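Local coordinates for spore germination protein GerM (Bacillus subtilis subsp. subtilis str. 168, PDB 6GZB) that is of unknown molecular function but affects both sporulation and germination, and is built from two tandem GerMN domains, at residues R54-I59 with E84-G89; N186-G191 with V218-D223; R267-F272 with S307-V312. All blocks are in the same frame, centred on the assembly; numbering follows the deposited sequence.

Interaction 1: R54-I59 with E84-G89; sequences RELYLI and EYLVQG
L86 and L56 bury the most surface in this contact, and Y85 adds its CB and carbonyl O. All three belong to a hydrophobic seam between strand 51-60 and the chain leaving helix 78-84. Y85 is the first residue past that helix to abandon helical backbone angles. A type I turn from E84 to V87, with a weak V87 N to E84 O bond, then swings L86 round so that its side chain reaches the strand. Its CG stands anti to the carbonyl carbon (chi1 -61°) and CD1 continues the chain (chi2 178°), so it is the side branch, CD2, that meets the strand. CD2 touches two leucines of the same strand face, 4.1 Å from L56 CB and 4.1 Å from L58 CD2. The same methyl rests 3.9 Å from the carbonyl O of Y57. The polar backbone atoms of Y57 are satisfied from the helix, N by T146 OG1 and O by S142 OG, which probably makes an apolar neighbour tolerable here.

L56 turns its forked end to the helix terminus. Its CD1 is 3.8 Å from Y85 CB and 3.6 Å from Y85 O, while CD2 meets the same CB at 4.0 Å. Both methyls thus face the base of the tyrosine from one side. The Y85 ring leads off to pack on P73 and P91, a fitting use of a large side chain at a partly exposed position.

The strand is flanked by 65-73, to which L56 and L58 are bonded through their backbones, and by strand 100-101 near I59. Helix 136-147 covers L86 through S142 and T146.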
loop_
_atom_site.group_PDB
_atom_site.type_symbol
_atom_site.label_atom_id
_atom_site.label_comp_id
_atom_site.label_asym_id
_atom_site.label_seq_id
_atom_site.Cartn_x
_atom_site.Cartn_y
_atom_site.Cartn_z
ATOM N N ARG A 54 5.950 0.747 13.115
ATOM C CA ARG A 54 6.330 1.390 11.862
ATOM C C ARG A 54 6.017 0.481 10.670
ATOM O O ARG A 54 6.219 -0.726 10.734
ATOM C CB ARG A 54 7.824 1.726 11.887
ATOM C CG ARG A 54 8.235 2.774 10.879
ATOM C CD ARG A 54 7.710 4.136 11.298
ATOM N NE ARG A 54 8.446 4.653 12.446
ATOM C CZ ARG A 54 8.058 5.688 13.181
ATOM N NH1 ARG A 54 6.909 6.298 12.924
ATOM N NH2 ARG A 54 8.822 6.114 14.175
ATOM N N GLU A 55 5.559 1.070 9.571
ATOM C CA GLU A 55 5.357 0.314 8.337
ATOM C C GLU A 55 6.707 -0.013 7.701
ATOM O O GLU A 55 7.522 0.876 7.454
ATOM C CB GLU A 55 4.481 1.094 7.351
ATOM C CG GLU A 55 3.003 1.171 7.713
ATOM C CD GLU A 55 2.181 1.970 6.694
ATOM O OE1 GLU A 55 2.708 2.343 5.614
ATOM O OE2 GLU A 55 0.983 2.192 6.956
ATOM N N LEU A 56 6.954 -1.298 7.480
ATOM C CA LEU A 56 8.052 -1.728 6.623
ATOM C C LEU A 56 7.480 -2.435 5.405
ATOM O O LEU A 56 6.711 -3.387 5.536
ATOM C CB LEU A 56 8.997 -2.663 7.372
ATOM C CG LEU A 56 9.593 -2.138 8.675
ATOM C CD1 LEU A 56 10.464 -3.219 9.303
ATOM C CD2 LEU A 56 10.399 -0.870 8.437
ATOM N N TYR A 57 7.869 -1.977 4.220
ATOM C CA TYR A 57 7.369 -2.571 2.992
ATOM C C TYR A 57 8.279 -3.715 2.560
ATOM O O TYR A 57 9.303 -3.526 1.891
ATOM C CB TYR A 57 7.176 -1.503 1.902
ATOM C CG TYR A 57 5.896 -0.715 2.118
ATOM C CD1 TYR A 57 5.823 0.258 3.105
ATOM C CD2 TYR A 57 4.713 -1.104 1.512
ATOM C CE1 TYR A 57 4.631 0.906 3.391
ATOM C CE2 TYR A 57 3.520 -0.464 1.795
ATOM C CZ TYR A 57 3.480 0.528 2.750
ATOM O OH TYR A 57 2.279 1.155 3.040
ATOM N N LEU A 58 7.922 -4.903 3.031
ATOM C CA LEU A 58 8.708 -6.100 2.790
ATOM C C LEU A 58 8.167 -6.835 1.571
ATOM O O LEU A 58 7.173 -6.418 0.971
ATOM C CB LEU A 58 8.652 -7.010 4.028
ATOM C CG LEU A 58 9.088 -6.348 5.334
ATOM C CD1 LEU A 58 8.855 -7.282 6.509
ATOM C CD2 LEU A 58 10.547 -5.914 5.271
ATOM N N ILE A 59 8.815 -7.943 1.218
ATOM C CA ILE A 59 8.363 -8.759 0.104
ATOM C C ILE A 59 7.791 -10.077 0.615
ATOM O O ILE A 59 8.462 -10.813 1.320
ATOM C CB ILE A 59 9.514 -9.018 -0.878
ATOM C CG1 ILE A 59 10.068 -7.680 -1.396
ATOM C CG2 ILE A 59 9.031 -9.876 -2.041
ATOM C CD1 ILE A 59 11.415 -7.781 -2.067
ATOM N N GLU A 84 16.810 1.241 7.295
ATOM C CA GLU A 84 17.781 0.305 7.868
ATOM C C GLU A 84 17.117 -1.017 8.206
ATOM O O GLU A 84 17.754 -2.075 8.180
ATOM C CB GLU A 84 18.434 0.898 9.126
ATOM C CG GLU A 84 19.660 1.750 8.834
ATOM C CD GLU A 84 20.010 2.730 9.946
ATOM O OE1 GLU A 84 20.943 3.538 9.749
ATOM O OE2 GLU A 84 19.346 2.726 11.002
ATOM N N TYR A 85 15.825 -0.959 8.512
ATOM C CA TYR A 85 15.073 -2.168 8.839
ATOM C C TYR A 85 14.491 -2.847 7.604
ATOM O O TYR A 85 13.702 -3.785 7.719
ATOM C CB TYR A 85 13.977 -1.841 9.846
ATOM C CG TYR A 85 14.447 -1.950 11.279
ATOM C CD1 TYR A 85 15.219 -0.950 11.856
ATOM C CD2 TYR A 85 14.149 -3.065 12.046
ATOM C CE1 TYR A 85 15.653 -1.046 13.161
ATOM C CE2 TYR A 85 14.558 -3.155 13.361
ATOM C CZ TYR A 85 15.331 -2.153 13.905
ATOM O OH TYR A 85 15.774 -2.242 15.201
ATOM N N LEU A 86 14.906 -2.392 6.425
ATOM C CA LEU A 86 14.633 -3.112 5.189
ATOM C C LEU A 86 15.836 -3.955 4.764
ATOM O O LEU A 86 15.783 -4.648 3.752
ATOM C CB LEU A 86 14.303 -2.126 4.065
ATOM C CG LEU A 86 13.082 -1.244 4.275
ATOM C CD1 LEU A 86 12.908 -0.299 3.103
ATOM C CD2 LEU A 86 11.838 -2.099 4.463
ATOM N N VAL A 87 16.948 -3.817 5.477
ATOM C CA VAL A 87 18.203 -4.410 5.019
ATOM C C VAL A 87 18.285 -5.872 5.434
ATOM O O VAL A 87 18.130 -6.202 6.608
ATOM C CB VAL A 87 19.430 -3.661 5.564
ATOM C CG1 VAL A 87 20.713 -4.327 5.075
ATOM C CG2 VAL A 87 19.381 -2.200 5.147
ATOM N N GLN A 88 18.463 -6.740 4.446
ATOM C CA GLN A 88 18.701 -8.163 4.673
ATOM C C GLN A 88 19.854 -8.380 5.650
ATOM O O GLN A 88 20.939 -7.811 5.494
ATOM C CB GLN A 88 19.000 -8.855 3.339
ATOM C CG GLN A 88 19.712 -10.200 3.457
ATOM C CD GLN A 88 18.779 -11.331 3.843
ATOM O OE1 GLN A 88 17.708 -11.488 3.258
ATOM N NE2 GLN A 88 19.183 -12.129 4.834
ATOM N N GLY A 89 19.590 -9.183 6.677
ATOM C CA GLY A 89 20.599 -9.554 7.660
ATOM C C GLY A 89 20.817 -8.497 8.725
ATOM O O GLY A 89 21.696 -8.630 9.570
#

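Interaction 2: N186-G191 with V218-D223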
loop_
_atom_site.group_PDB
_atom_site.type_symbol
_atom_site.label_atom_id
_atom_site.label_comp_id
_atom_site.label_asym_id
_atom_site.label_seq_id
_atom_site.Cartn_x
_atom_site.Cartn_y
_atom_site.Cartn_z
ATOM N N ASN A 186 3.366 -2.979 -7.040
ATOM C CA ASN A 186 2.934 -4.280 -7.543
ATOM C C ASN A 186 2.120 -4.142 -8.828
ATOM O O ASN A 186 0.976 -4.614 -8.908
ATOM C CB ASN A 186 2.084 -5.004 -6.492
ATOM C CG ASN A 186 2.829 -5.255 -5.206
ATOM O OD1 ASN A 186 2.301 -5.040 -4.109
ATOM N ND2 ASN A 186 4.058 -5.715 -5.325
ATOM N N LEU A 187 2.685 -3.471 -9.821
ATOM C CA LEU A 187 1.937 -3.140 -11.042
ATOM C C LEU A 187 1.394 -4.387 -11.722
ATOM O O LEU A 187 2.147 -5.312 -11.996
ATOM C CB LEU A 187 2.842 -2.391 -12.035
ATOM C CG LEU A 187 3.540 -1.132 -11.505
ATOM C CD1 LEU A 187 4.441 -0.542 -12.583
ATOM C CD2 LEU A 187 2.548 -0.086 -11.011
ATOM N N GLU A 188 0.107 -4.386 -12.060
ATOM C CA GLU A 188 -0.455 -5.450 -12.877
ATOM C C GLU A 188 0.034 -5.307 -14.306
ATOM O O GLU A 188 -0.267 -4.317 -14.964
ATOM C CB GLU A 188 -1.986 -5.414 -12.859
ATOM C CG GLU A 188 -2.599 -6.212 -11.726
ATOM C CD GLU A 188 -4.112 -6.263 -11.801
ATOM O OE1 GLU A 188 -4.724 -6.928 -10.937
ATOM O OE2 GLU A 188 -4.684 -5.584 -12.683
ATOM N N THR A 189 0.796 -6.293 -14.771
ATOM C CA THR A 189 1.391 -6.246 -16.105
ATOM C C THR A 189 0.992 -7.437 -16.973
ATOM O O THR A 189 1.532 -7.614 -18.061
ATOM C CB THR A 189 2.925 -6.243 -16.025
ATOM O OG1 THR A 189 3.363 -7.359 -15.236
ATOM C CG2 THR A 189 3.432 -4.944 -15.408
ATOM N N ALA A 190 0.073 -8.271 -16.499
ATOM C CA ALA A 190 -0.370 -9.412 -17.295
ATOM C C ALA A 190 -1.240 -8.921 -18.441
ATOM O O ALA A 190 -2.062 -8.031 -18.263
ATOM C CB ALA A 190 -1.136 -10.402 -16.441
ATOM N N GLY A 191 -1.063 -9.503 -19.623
ATOM C CA GLY A 191 -1.952 -9.205 -20.746
ATOM C C GLY A 191 -1.551 -7.907 -21.429
ATOM O O GLY A 191 -0.497 -7.333 -21.134
ATOM N N VAL A 218 -2.290 -3.209 -5.048
ATOM C CA VAL A 218 -1.964 -3.536 -6.428
ATOM C C VAL A 218 -2.434 -2.386 -7.317
ATOM O O VAL A 218 -3.585 -1.953 -7.236
ATOM C CB VAL A 218 -2.673 -4.836 -6.864
ATOM C CG1 VAL A 218 -2.510 -5.067 -8.346
ATOM C CG2 VAL A 218 -2.134 -6.025 -6.079
ATOM N N THR A 219 -1.539 -1.880 -8.156
ATOM C CA THR A 219 -1.906 -0.828 -9.107
ATOM C C THR A 219 -2.538 -1.432 -10.361
ATOM O O THR A 219 -1.895 -2.165 -11.103
ATOM C CB THR A 219 -0.687 0.003 -9.515
ATOM O OG1 THR A 219 -0.071 0.555 -8.346
ATOM C CG2 THR A 219 -1.104 1.129 -10.441
ATOM N N LYS A 220 -3.815 -1.144 -10.566
ATOM C CA LYS A 220 -4.545 -1.630 -11.723
ATOM C C LYS A 220 -4.665 -0.528 -12.772
ATOM O O LYS A 220 -4.400 0.643 -12.487
ATOM C CB LYS A 220 -5.939 -2.075 -11.290
ATOM C CG LYS A 220 -5.907 -3.071 -10.144
ATOM C CD LYS A 220 -7.228 -3.797 -10.014
ATOM C CE LYS A 220 -7.307 -4.941 -11.002
ATOM N NZ LYS A 220 -8.301 -5.962 -10.575
ATOM N N ARG A 221 -5.051 -0.912 -13.986
ATOM C CA ARG A 221 -5.321 0.049 -15.046
ATOM C C ARG A 221 -6.819 0.285 -15.129
ATOM O O ARG A 221 -7.584 -0.646 -15.310
ATOM C CB ARG A 221 -4.805 -0.469 -16.394
ATOM C CG ARG A 221 -3.319 -0.771 -16.456
ATOM C CD ARG A 221 -2.450 0.363 -15.918
ATOM N NE ARG A 221 -2.582 1.606 -16.672
ATOM C CZ ARG A 221 -1.720 2.621 -16.606
ATOM N NH1 ARG A 221 -0.657 2.545 -15.819
ATOM N NH2 ARG A 221 -1.924 3.717 -17.330
ATOM N N ILE A 222 -7.236 1.535 -14.976
ATOM C CA ILE A 222 -8.643 1.897 -15.090
ATOM C C ILE A 222 -8.880 2.657 -16.404
ATOM O O ILE A 222 -8.120 3.569 -16.745
ATOM C CB ILE A 222 -9.063 2.818 -13.926
ATOM C CG1 ILE A 222 -8.631 2.246 -12.574
ATOM C CG2 ILE A 222 -10.559 3.080 -13.963
ATOM C CD1 ILE A 222 -9.222 0.889 -12.253
ATOM N N ASP A 223 -9.957 2.314 -17.108
ATOM C CA ASP A 223 -10.326 3.007 -18.339
ATOM C C ASP A 223 -10.502 4.499 -18.103
ATOM O O ASP A 223 -11.127 4.917 -17.134
ATOM C CB ASP A 223 -11.614 2.429 -18.927
ATOM C CG ASP A 223 -11.378 1.146 -19.700
ATOM O OD1 ASP A 223 -10.258 0.963 -20.227
ATOM O OD2 ASP A 223 -12.311 0.316 -19.777
HETATM O O HOH W 1 -1.162 -1.796 -13.762
HETATM O O HOH W 2 -5.076 -3.650 -14.457
#
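A loop laid along the edge of a beta hairpin forms this contact: residues 186-188 run beside strand 213-223, whose other edge pairs with strand 198-208. The two chains advance in the same direction, with one direct backbone bond between these segments, E188 N to T219 O (3.1 Å, 175° at the hydrogen). T219 O also accepts from a water that bridges to E188 O, so two donors hold this carbonyl.

On one side of that bond, L187 lays CD2 against T219 CB at 3.6 Å, covering the threonine's carbon skeleton while T219 OG1 bonds to I185 N. On the other side E188 stretches across V218, its CG 3.6 Å from V218 CG1, and carries the carboxylate to K220. The lysine chain bends at chi3 (82°), bringing CE within 3.2 Å of E188 OE2. The ion pair itself is long, 3.7 Å from OE1 to K220 NZ, probably in part because the ammonium is also held by E236 and by Y205 OH. A second water links E188 OE2 to R221 N. With an alanine here in place of the glutamate, that water would probably lose its acceptor and V218 CG1 part of its cover, leaving K220 to E236 and Y205.

Glutamate therefore suits this place in two ways: its methylenes shield a valine, while its charge probably adds a modest share to balancing a buried lysine and, through water, reaches the strand backbone.

Interaction 3: R267-F272 with S307-V312; sequences RVTLDF and SVSVKV
Five backbone hydrogen bonds tie strands 267-272 and 307-312 into a parallel pair. V268, L270 and F272 donate to S307 O, S309 O and K311 O, while S309 N and K311 N return bonds to V268 O and L270 O. The shortest is S309 N to V268 O at 2.7 Å; the K311 N bond to L270 O is the most bent, 146° at the hydrogen. D271 ties neighbouring loops to the pair, OD2 bonded to S259 OG and OD1 to G314 N.

On the face bearing V268, L270 and F272, the side chains mesh diagonally. L270 CD1 lies 3.7 Å from V308 CG1, and the edge of the F272 ring meets V310, CE2 to CG1 at 4.1 Å. On the reverse face K311, extended beyond CG, rises from the sheet, leaning back a little, and its CE lies 3.8 Å from T269 CG2.

Helix 289-299 joins the two strands, making a beta-alpha-beta crossover, and its I295 packs on L270, F272 and V308; helix 229-239 adds I230 and I234. Branched and aromatic residues thus suit the helix-covered face, while the other, partly exposed but covered by P329 over S307 and S309, is polar, as probably suits contact with water.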
loop_
_atom_site.group_PDB
_atom_site.type_symbol
_atom_site.label_atom_id
_atom_site.label_comp_id
_atom_site.label_asym_id
_atom_site.label_seq_id
_atom_site.Cartn_x
_atom_site.Cartn_y
_atom_site.Cartn_z
ATOM N N ARG A 267 -14.514 13.169 3.411
ATOM C CA ARG A 267 -15.343 12.053 3.840
ATOM C C ARG A 267 -16.124 11.548 2.656
ATOM O O ARG A 267 -16.909 12.278 2.065
ATOM C CB ARG A 267 -16.291 12.468 4.969
ATOM C CG ARG A 267 -15.556 13.039 6.176
ATOM C CD ARG A 267 -16.428 13.166 7.414
ATOM N NE ARG A 267 -16.020 14.315 8.218
ATOM C CZ ARG A 267 -16.365 14.510 9.487
ATOM N NH1 ARG A 267 -17.133 13.632 10.119
ATOM N NH2 ARG A 267 -15.942 15.594 10.125
ATOM N N VAL A 268 -15.893 10.292 2.296
ATOM C CA VAL A 268 -16.620 9.668 1.208
ATOM C C VAL A 268 -17.798 8.894 1.759
ATOM O O VAL A 268 -17.664 8.145 2.730
ATOM C CB VAL A 268 -15.710 8.710 0.416
ATOM C CG1 VAL A 268 -16.500 7.971 -0.654
ATOM C CG2 VAL A 268 -14.547 9.487 -0.194
ATOM N N THR A 269 -18.940 9.031 1.098
ATOM C CA THR A 269 -20.110 8.241 1.435
ATOM C C THR A 269 -20.452 7.276 0.318
ATOM O O THR A 269 -20.666 7.685 -0.822
ATOM C CB THR A 269 -21.322 9.145 1.713
ATOM O OG1 THR A 269 -21.040 9.965 2.850
ATOM C CG2 THR A 269 -22.562 8.312 1.998
ATOM N N LEU A 270 -20.468 5.988 0.650
ATOM C CA LEU A 270 -20.805 4.953 -0.308
ATOM C C LEU A 270 -22.176 4.380 0.001
ATOM O O LEU A 270 -22.534 4.167 1.159
ATOM C CB LEU A 270 -19.768 3.821 -0.265
ATOM C CG LEU A 270 -18.304 4.209 -0.459
ATOM C CD1 LEU A 270 -17.407 2.998 -0.243
ATOM C CD2 LEU A 270 -18.090 4.792 -1.847
ATOM N N ASP A 271 -22.909 4.063 -1.054
ATOM C CA ASP A 271 -24.237 3.506 -0.930
ATOM C C ASP A 271 -24.275 2.215 -1.719
ATOM O O ASP A 271 -24.189 2.229 -2.941
ATOM C CB ASP A 271 -25.269 4.499 -1.476
ATOM C CG ASP A 271 -26.690 4.162 -1.056
ATOM O OD1 ASP A 271 -26.886 3.196 -0.284
ATOM O OD2 ASP A 271 -27.612 4.873 -1.509
ATOM N N PHE A 272 -24.283 1.112 -1.019
ATOM C CA PHE A 272 -24.208 -0.164 -1.647
ATOM C C PHE A 272 -25.521 -0.852 -1.826
ATOM O O PHE A 272 -26.513 -0.479 -1.280
ATOM C CB PHE A 272 -23.378 -1.095 -0.773
ATOM C CG PHE A 272 -21.923 -0.800 -0.752
ATOM C CD1 PHE A 272 -21.116 -1.226 -1.761
ATOM C CD2 PHE A 272 -21.366 -0.149 0.303
ATOM C CE1 PHE A 272 -19.783 -0.978 -1.742
ATOM C CE2 PHE A 272 -20.032 0.112 0.335
ATOM C CZ PHE A 272 -19.240 -0.307 -0.691
ATOM N N SER A 307 -11.744 9.538 5.148
ATOM C CA SER A 307 -12.656 8.616 5.816
ATOM C C SER A 307 -13.770 8.167 4.888
ATOM O O SER A 307 -14.029 8.791 3.861
ATOM C CB SER A 307 -13.255 9.277 7.062
ATOM O OG SER A 307 -14.147 10.320 6.707
ATOM N N VAL A 308 -14.423 7.071 5.253
ATOM C CA VAL A 308 -15.447 6.461 4.415
ATOM C C VAL A 308 -16.643 6.070 5.270
ATOM O O VAL A 308 -16.496 5.354 6.259
ATOM C CB VAL A 308 -14.927 5.184 3.728
ATOM C CG1 VAL A 308 -15.963 4.635 2.752
ATOM C CG2 VAL A 308 -13.598 5.452 3.049
ATOM N N SER A 309 -17.822 6.554 4.888
ATOM C CA SER A 309 -19.074 6.132 5.502
ATOM C C SER A 309 -19.784 5.210 4.545
ATOM O O SER A 309 -19.780 5.440 3.329
ATOM C CB SER A 309 -19.973 7.342 5.790
ATOM O OG SER A 309 -19.320 8.267 6.639
ATOM N N VAL A 310 -20.397 4.165 5.088
ATOM C CA VAL A 310 -21.019 3.149 4.254
ATOM C C VAL A 310 -22.498 3.015 4.563
ATOM O O VAL A 310 -22.906 3.040 5.718
ATOM C CB VAL A 310 -20.321 1.785 4.408
ATOM C CG1 VAL A 310 -18.879 1.866 3.901
ATOM C CG2 VAL A 310 -20.363 1.329 5.861
ATOM N N LYS A 311 -23.299 2.933 3.508
ATOM C CA LYS A 311 -24.727 2.718 3.630
ATOM C C LYS A 311 -25.111 1.583 2.727
ATOM O O LYS A 311 -24.374 1.244 1.804
ATOM C CB LYS A 311 -25.511 3.967 3.216
ATOM C CG LYS A 311 -25.173 5.201 4.035
ATOM C CD LYS A 311 -26.078 6.376 3.694
ATOM C CE LYS A 311 -25.520 7.670 4.268
ATOM N NZ LYS A 311 -26.463 8.808 4.128
ATOM N N VAL A 312 -26.276 0.997 2.990
ATOM C CA VAL A 312 -26.874 0.045 2.068
ATOM C C VAL A 312 -28.272 0.515 1.677
ATOM O O VAL A 312 -29.096 0.819 2.537
ATOM C CB VAL A 312 -26.927 -1.370 2.671
ATOM C CG1 VAL A 312 -27.471 -1.334 4.091
ATOM C CG2 VAL A 312 -27.751 -2.290 1.791
#

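In the fold
Interactions 1 and 3 belong to different GerMN domains on opposite sides of the chain's centre, about 34 Å apart between centres, and interaction 2 lies about 24 and 25 Å from them. Helix 136-147 borders interactions 1 and 2, and helix 229-239 borders 2 and 3. Interaction 1 is buried and held by apolar side chains resting on one another and on backbone carbonyls, with no hydrogen bond between its segments. Interactions 2 and 3 are both partly buried, yet differ in chemistry: interaction 3 relies on a regular backbone ladder with one apolar, helix-covered face, whereas interaction 2 relies on waters, one direct backbone bond and charge.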